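Local structure of hypothetical protein (Bacteroides thetaiotaomicron, 2OBB) at residues M4-D9 and E39-I44; I44-R49 and A70-Y75. The protein is of unknown function but binds magnesium and is probably a hydrolase of the haloacid dehalogenase (HAD) type. All coordinates share one frame; numbering follows the deposited sequence.

How the contacts relate
From the N terminus the chain runs out along strand 5-8, returns through helix 29-38 and enters strand 42-45, which lies parallel to strand 5-8; contact 1 closes this first beta-alpha-beta unit. Contact 2 opens where contact 1 ends, at the shared Ile-44, and closes after helix 51-62 has brought the chain to strand 70-71. The two loops therefore follow one another, neither nested nor crossed, and place strand 42-45 between 5-8 and 70-71 in a parallel sheet that 93-95 completes beyond 5-8. They also touch directly: Val-8 O lies 2.9 Å from Trp-46 N, a probable hydrogen bond, just before the chain reaches the magnesium ligand Asp-9.

Contact 1: residues M4-D9 and E39-I44; sequences MTIAVD and EKHRLI. With MG (magnesium ion), chain B.
Strands 5-8 and 42-45, the parallel pair of the first beta-alpha-beta unit, are joined here by four backbone hydrogen bonds. Arg-42 N gives to Met-4 O, Ile-6 N to Arg-42 O, Ile-44 N to Ile-6 O at 2.8 Å, and Val-8 N to Ile-44 O. Before the strand proper, His-41 takes over: its ND1 accepts from Met-4 N at 2.9 Å, a bent bond with the donor tilted slightly from the ring plane. The selenomethionine Met-4 runs alongside the imidazole, bending at chi3 (-71°) so that its CE lies 3.9 Å from His-41 CE1. Ile-6 CD1 packs on His-41 CB at 3.7 Å. This face lies under helices 29-38 and 106-115. The parallel sheet with its helical crossovers is consistent with the Rossmann-like core of the HAD fold, with Asp-9 near the C-terminal end of the strand; Asp-9 OD2 binds magnesium at 2.1 Å, Asp-11 and Asp-97 complete the protein ligands, and Lys-88 of the second subunit salt-bridges Asp-9 OD1. On the sheet's other face Thr-5 CG2 meets Ile-44 CD1 at 3.6 Å, while a water links Thr-5 OG1 to Arg-42 NH1.

Contact 2: residues I44-R49 and A70-Y75; sequences ILWSVR and AANKDY
Asn-72 reaches across to the end of strand 42-45 and fills the tight part of this contact. Its OD1 accepts from Ser-47 N at 2.9 Å, with the donor tilted 19° from the amide plane and the N-H pointing well at the oxygen. Asn-72 ND2 lies 3.0 Å from Arg-49 O. With CG beside its own backbone N (chi1 -62°), the amide swings back toward the 44-49 chain, and the backbone takes positive phi where strand 70-71 turns away. The oxygen also sits at the edge of the Trp-46 indole, 3.6 Å from Trp-46 CE3, with amide and ring planes 70° apart; Trp-46 packs in turn on Trp-46 of the second subunit. A leucine at Asn-72 would probably leave Ser-47 N without its acceptor and set the loop after strand 42-45 free to shift. In the backbone, Asn-72 N gives to Leu-45 O at 2.8 Å and Leu-45 N to Ala-70 O at 2.9 Å, the latter noticeably bent. The buried Ile-44 is packed just as closely: its CG2 presses to 3.2 Å from Lys-73 O, and its CD1 lies against the carbonyls of Lys-73 and Asp-74.

Away from Asn-72 and Ile-44 the packing thins. Leu-45 CB and Ala-71 CB are 4.3 Å apart, beneath helix 51-62. Lys-73, whose CB leaves the backbone pointing away from 44-49, is partly exposed, as is Asp-74, which turns its carboxylate to Lys-90 N.

Ser-47 OG accepts from Arg-49 N at 3.0 Å, forming an ST turn, and Arg-49 carries on to a salt bridge with the magnesium ligand Asp-11. A serine in the loop that follows strand 42-45, near the metal-binding aspartates, is consistent with motif II of the HAD fold.

Contact 1: residues M4-D9 and E39-I44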
loop_
_atom_site.group_PDB
_atom_site.type_symbol
_atom_site.label_atom_id
_atom_site.label_comp_id
_atom_site.label_asym_id
_atom_site.label_seq_id
_atom_site.Cartn_x
_atom_site.Cartn_y
_atom_site.Cartn_z
HETATM N N MSE A 4 13.507 8.899 -3.013
HETATM C CA MSE A 4 12.509 7.896 -3.305
HETATM C C MSE A 4 11.193 8.472 -3.839
HETATM O O MSE A 4 10.837 9.607 -3.575
HETATM C CB MSE A 4 12.219 7.092 -2.038
HETATM C CG MSE A 4 13.324 6.133 -1.551
HETATM SE SE MSE A 4 12.574 5.005 -0.085
HETATM C CE MSE A 4 12.421 6.365 1.329
ATOM N N THR A 5 10.453 7.649 -4.561
ATOM C CA THR A 5 9.111 7.987 -4.980
ATOM C C THR A 5 8.143 7.374 -3.982
ATOM O O THR A 5 8.053 6.156 -3.854
ATOM C CB THR A 5 8.839 7.431 -6.381
ATOM O OG1 THR A 5 9.824 7.932 -7.291
ATOM C CG2 THR A 5 7.434 7.827 -6.861
ATOM N N ILE A 6 7.405 8.222 -3.288
ATOM C CA ILE A 6 6.562 7.812 -2.176
ATOM C C ILE A 6 5.110 8.016 -2.591
ATOM O O ILE A 6 4.740 9.142 -2.958
ATOM C CB ILE A 6 6.884 8.670 -0.960
ATOM C CG1 ILE A 6 8.392 8.536 -0.618
ATOM C CG2 ILE A 6 6.001 8.304 0.219
ATOM C CD1 ILE A 6 8.848 9.382 0.507
ATOM N N ALA A 7 4.301 6.942 -2.536
ATOM C CA ALA A 7 2.871 7.045 -2.765
ATOM C C ALA A 7 2.188 7.371 -1.448
ATOM O O ALA A 7 2.397 6.670 -0.469
ATOM C CB ALA A 7 2.331 5.744 -3.319
ATOM N N VAL A 8 1.383 8.426 -1.409
ATOM C CA VAL A 8 0.713 8.792 -0.169
ATOM C C VAL A 8 -0.794 8.793 -0.331
ATOM O O VAL A 8 -1.359 9.487 -1.201
ATOM C CB VAL A 8 1.189 10.168 0.406
ATOM C CG1 VAL A 8 0.710 10.349 1.905
ATOM C CG2 VAL A 8 2.706 10.295 0.307
ATOM N N ASP A 9 -1.453 8.031 0.530
ATOM C CA ASP A 9 -2.905 7.996 0.532
ATOM C C ASP A 9 -3.439 9.330 1.051
ATOM O O ASP A 9 -2.706 10.097 1.669
ATOM C CB ASP A 9 -3.370 6.838 1.385
ATOM C CG ASP A 9 -4.855 6.791 1.538
ATOM O OD1 ASP A 9 -5.548 6.780 0.516
ATOM O OD2 ASP A 9 -5.339 6.725 2.690
ATOM N N GLU A 39 13.876 16.982 1.161
ATOM C CA GLU A 39 14.941 15.971 1.155
ATOM C C GLU A 39 15.037 15.262 -0.199
ATOM O O GLU A 39 15.769 14.292 -0.330
ATOM C CB GLU A 39 14.735 14.946 2.275
ATOM C CG GLU A 39 14.198 15.562 3.570
ATOM C CD GLU A 39 15.072 15.297 4.787
ATOM O OE1 GLU A 39 16.250 14.864 4.624
ATOM O OE2 GLU A 39 14.583 15.561 5.910
ATOM N N LYS A 40 14.270 15.756 -1.176
ATOM C CA LYS A 40 14.316 15.334 -2.590
ATOM C C LYS A 40 13.485 14.096 -2.941
ATOM O O LYS A 40 13.653 13.533 -4.025
ATOM C CB LYS A 40 15.761 15.149 -3.091
ATOM C CG LYS A 40 16.677 16.347 -2.894
ATOM C CD LYS A 40 16.081 17.684 -3.344
ATOM C CE LYS A 40 17.134 18.789 -3.118
ATOM N NZ LYS A 40 16.540 20.153 -3.096
ATOM N N HIS A 41 12.607 13.669 -2.035
ATOM C CA HIS A 41 11.707 12.548 -2.330
ATOM C C HIS A 41 10.621 13.098 -3.241
ATOM O O HIS A 41 10.336 14.297 -3.204
ATOM C CB HIS A 41 11.117 11.929 -1.048
ATOM C CG HIS A 41 12.146 11.310 -0.157
ATOM N ND1 HIS A 41 12.867 10.193 -0.518
ATOM C CD2 HIS A 41 12.617 11.682 1.057
ATOM C CE1 HIS A 41 13.731 9.895 0.439
ATOM N NE2 HIS A 41 13.601 10.788 1.405
ATOM N N ARG A 42 10.043 12.231 -4.067
ATOM C CA ARG A 42 8.898 12.604 -4.874
ATOM C C ARG A 42 7.659 12.090 -4.163
ATOM O O ARG A 42 7.684 10.968 -3.690
ATOM C CB ARG A 42 8.966 11.963 -6.253
ATOM C CG ARG A 42 9.986 12.554 -7.179
ATOM C CD ARG A 42 10.025 11.748 -8.456
ATOM N NE ARG A 42 10.850 12.418 -9.459
ATOM C CZ ARG A 42 11.076 11.958 -10.681
ATOM N NH1 ARG A 42 10.524 10.827 -11.096
ATOM N NH2 ARG A 42 11.836 12.646 -11.491
ATOM N N LEU A 43 6.611 12.910 -4.086
ATOM C CA LEU A 43 5.333 12.505 -3.528
ATOM C C LEU A 43 4.319 12.327 -4.626
ATOM O O LEU A 43 4.112 13.214 -5.443
ATOM C CB LEU A 43 4.818 13.546 -2.520
ATOM C CG LEU A 43 5.827 13.961 -1.428
ATOM C CD1 LEU A 43 5.143 14.905 -0.435
ATOM C CD2 LEU A 43 6.458 12.784 -0.711
ATOM N N ILE A 44 3.678 11.173 -4.648
ATOM C CA ILE A 44 2.584 10.939 -5.571
ATOM C C ILE A 44 1.337 10.694 -4.752
ATOM O O ILE A 44 1.326 9.824 -3.901
ATOM C CB ILE A 44 2.857 9.731 -6.501
ATOM C CG1 ILE A 44 4.096 9.996 -7.365
ATOM C CG2 ILE A 44 1.651 9.433 -7.385
ATOM C CD1 ILE A 44 4.350 8.882 -8.371
HETATM MG MG MG B . -7.050 5.953 3.624
HETATM O O HOH W 1 9.454 8.593 -9.749
HETATM O O HOH W 2 -8.156 6.048 1.940
HETATM O O HOH W 3 -6.321 4.226 2.618
HETATM O O HOH W 4 -8.589 5.019 4.738
#

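Contact 2: residues I44-R49 and A70-Y75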
loop_
_atom_site.group_PDB
_atom_site.type_symbol
_atom_site.label_atom_id
_atom_site.label_comp_id
_atom_site.label_asym_id
_atom_site.label_seq_id
_atom_site.Cartn_x
_atom_site.Cartn_y
_atom_site.Cartn_z
ATOM N N ILE A 44 3.678 11.173 -4.648
ATOM C CA ILE A 44 2.584 10.939 -5.571
ATOM C C ILE A 44 1.337 10.694 -4.752
ATOM O O ILE A 44 1.326 9.824 -3.901
ATOM C CB ILE A 44 2.857 9.731 -6.501
ATOM C CG1 ILE A 44 4.096 9.996 -7.365
ATOM C CG2 ILE A 44 1.651 9.433 -7.385
ATOM C CD1 ILE A 44 4.350 8.882 -8.371
ATOM N N LEU A 45 0.285 11.462 -5.009
ATOM C CA LEU A 45 -0.994 11.203 -4.372
ATOM C C LEU A 45 -1.586 9.910 -4.919
ATOM O O LEU A 45 -1.614 9.698 -6.143
ATOM C CB LEU A 45 -1.933 12.378 -4.556
ATOM C CG LEU A 45 -3.219 12.335 -3.728
ATOM C CD1 LEU A 45 -2.924 12.313 -2.207
ATOM C CD2 LEU A 45 -4.061 13.560 -4.121
ATOM N N TRP A 46 -2.015 9.036 -4.009
ATOM C CA TRP A 46 -2.487 7.695 -4.368
ATOM C C TRP A 46 -3.777 7.449 -3.625
ATOM O O TRP A 46 -3.756 7.048 -2.458
ATOM C CB TRP A 46 -1.421 6.677 -3.958
ATOM C CG TRP A 46 -1.513 5.254 -4.464
ATOM C CD1 TRP A 46 -1.171 4.153 -3.756
ATOM C CD2 TRP A 46 -1.931 4.777 -5.775
ATOM N NE1 TRP A 46 -1.346 3.025 -4.520
ATOM C CE2 TRP A 46 -1.806 3.374 -5.758
ATOM C CE3 TRP A 46 -2.401 5.398 -6.941
ATOM C CZ2 TRP A 46 -2.102 2.566 -6.876
ATOM C CZ3 TRP A 46 -2.712 4.609 -8.043
ATOM C CH2 TRP A 46 -2.553 3.191 -8.001
ATOM N N SER A 47 -4.895 7.723 -4.302
ATOM C CA SER A 47 -6.218 7.735 -3.701
ATOM C C SER A 47 -7.246 7.081 -4.609
ATOM O O SER A 47 -7.143 7.154 -5.836
ATOM C CB SER A 47 -6.625 9.181 -3.462
ATOM O OG SER A 47 -7.862 9.254 -2.799
ATOM N N VAL A 48 -8.252 6.441 -4.015
ATOM C CA VAL A 48 -9.368 5.948 -4.796
ATOM C C VAL A 48 -10.170 7.131 -5.356
ATOM O O VAL A 48 -10.964 6.954 -6.274
ATOM C CB VAL A 48 -10.285 4.942 -4.008
ATOM C CG1 VAL A 48 -9.523 3.649 -3.702
ATOM C CG2 VAL A 48 -10.873 5.583 -2.733
ATOM N N ARG A 49 -9.950 8.331 -4.804
ATOM C CA ARG A 49 -10.528 9.568 -5.357
ATOM C C ARG A 49 -10.173 9.733 -6.852
ATOM O O ARG A 49 -9.001 9.567 -7.252
ATOM C CB ARG A 49 -10.054 10.798 -4.564
ATOM C CG ARG A 49 -10.707 10.957 -3.187
ATOM C CD ARG A 49 -10.092 12.103 -2.360
ATOM N NE ARG A 49 -10.709 12.248 -1.035
ATOM C CZ ARG A 49 -11.612 13.172 -0.698
ATOM N NH1 ARG A 49 -12.035 14.075 -1.579
ATOM N NH2 ARG A 49 -12.103 13.194 0.542
ATOM N N ALA A 70 2.915 13.878 -8.873
ATOM C CA ALA A 70 1.748 13.455 -9.672
ATOM C C ALA A 70 0.626 12.947 -8.787
ATOM O O ALA A 70 0.832 12.733 -7.595
ATOM C CB ALA A 70 2.126 12.382 -10.733
ATOM N N ALA A 71 -0.544 12.747 -9.394
ATOM C CA ALA A 71 -1.754 12.225 -8.742
ATOM C C ALA A 71 -2.265 11.006 -9.492
ATOM O O ALA A 71 -2.762 11.118 -10.634
ATOM C CB ALA A 71 -2.851 13.278 -8.707
ATOM N N ASN A 72 -2.150 9.850 -8.837
ATOM C CA ASN A 72 -2.647 8.573 -9.341
ATOM C C ASN A 72 -2.047 8.248 -10.700
ATOM O O ASN A 72 -2.655 7.542 -11.518
ATOM C CB ASN A 72 -4.186 8.544 -9.376
ATOM C CG ASN A 72 -4.809 8.708 -7.992
ATOM O OD1 ASN A 72 -4.145 8.505 -6.968
ATOM N ND2 ASN A 72 -6.081 9.087 -7.954
ATOM N N LYS A 73 -0.869 8.799 -10.946
ATOM C CA LYS A 73 -0.086 8.400 -12.102
ATOM C C LYS A 73 1.343 8.225 -11.631
ATOM O O LYS A 73 1.718 8.709 -10.543
ATOM C CB LYS A 73 -0.113 9.470 -13.189
ATOM C CG LYS A 73 -1.470 10.014 -13.601
ATOM C CD LYS A 73 -1.260 11.012 -14.740
ATOM C CE LYS A 73 -2.505 11.807 -15.050
ATOM N NZ LYS A 73 -3.675 10.896 -14.983
ATOM N N ASP A 74 2.131 7.534 -12.447
ATOM C CA ASP A 74 3.551 7.338 -12.166
ATOM C C ASP A 74 4.363 8.567 -12.519
ATOM O O ASP A 74 5.474 8.759 -12.010
ATOM C CB ASP A 74 4.091 6.091 -12.889
ATOM C CG ASP A 74 3.875 4.834 -12.078
ATOM O OD1 ASP A 74 3.992 4.917 -10.835
ATOM O OD2 ASP A 74 3.559 3.776 -12.661
ATOM N N TYR A 75 3.808 9.392 -13.396
ATOM C CA TYR A 75 4.416 10.654 -13.784
ATOM C C TYR A 75 3.351 11.490 -14.494
ATOM O O TYR A 75 2.523 10.945 -15.231
ATOM C CB TYR A 75 5.670 10.442 -14.653
ATOM C CG TYR A 75 5.525 9.413 -15.754
ATOM C CD1 TYR A 75 5.023 9.771 -17.003
ATOM C CD2 TYR A 75 5.914 8.088 -15.552
ATOM C CE1 TYR A 75 4.899 8.840 -18.018
ATOM C CE2 TYR A 75 5.795 7.144 -16.565
ATOM C CZ TYR A 75 5.284 7.531 -17.796
ATOM O OH TYR A 75 5.151 6.615 -18.808
#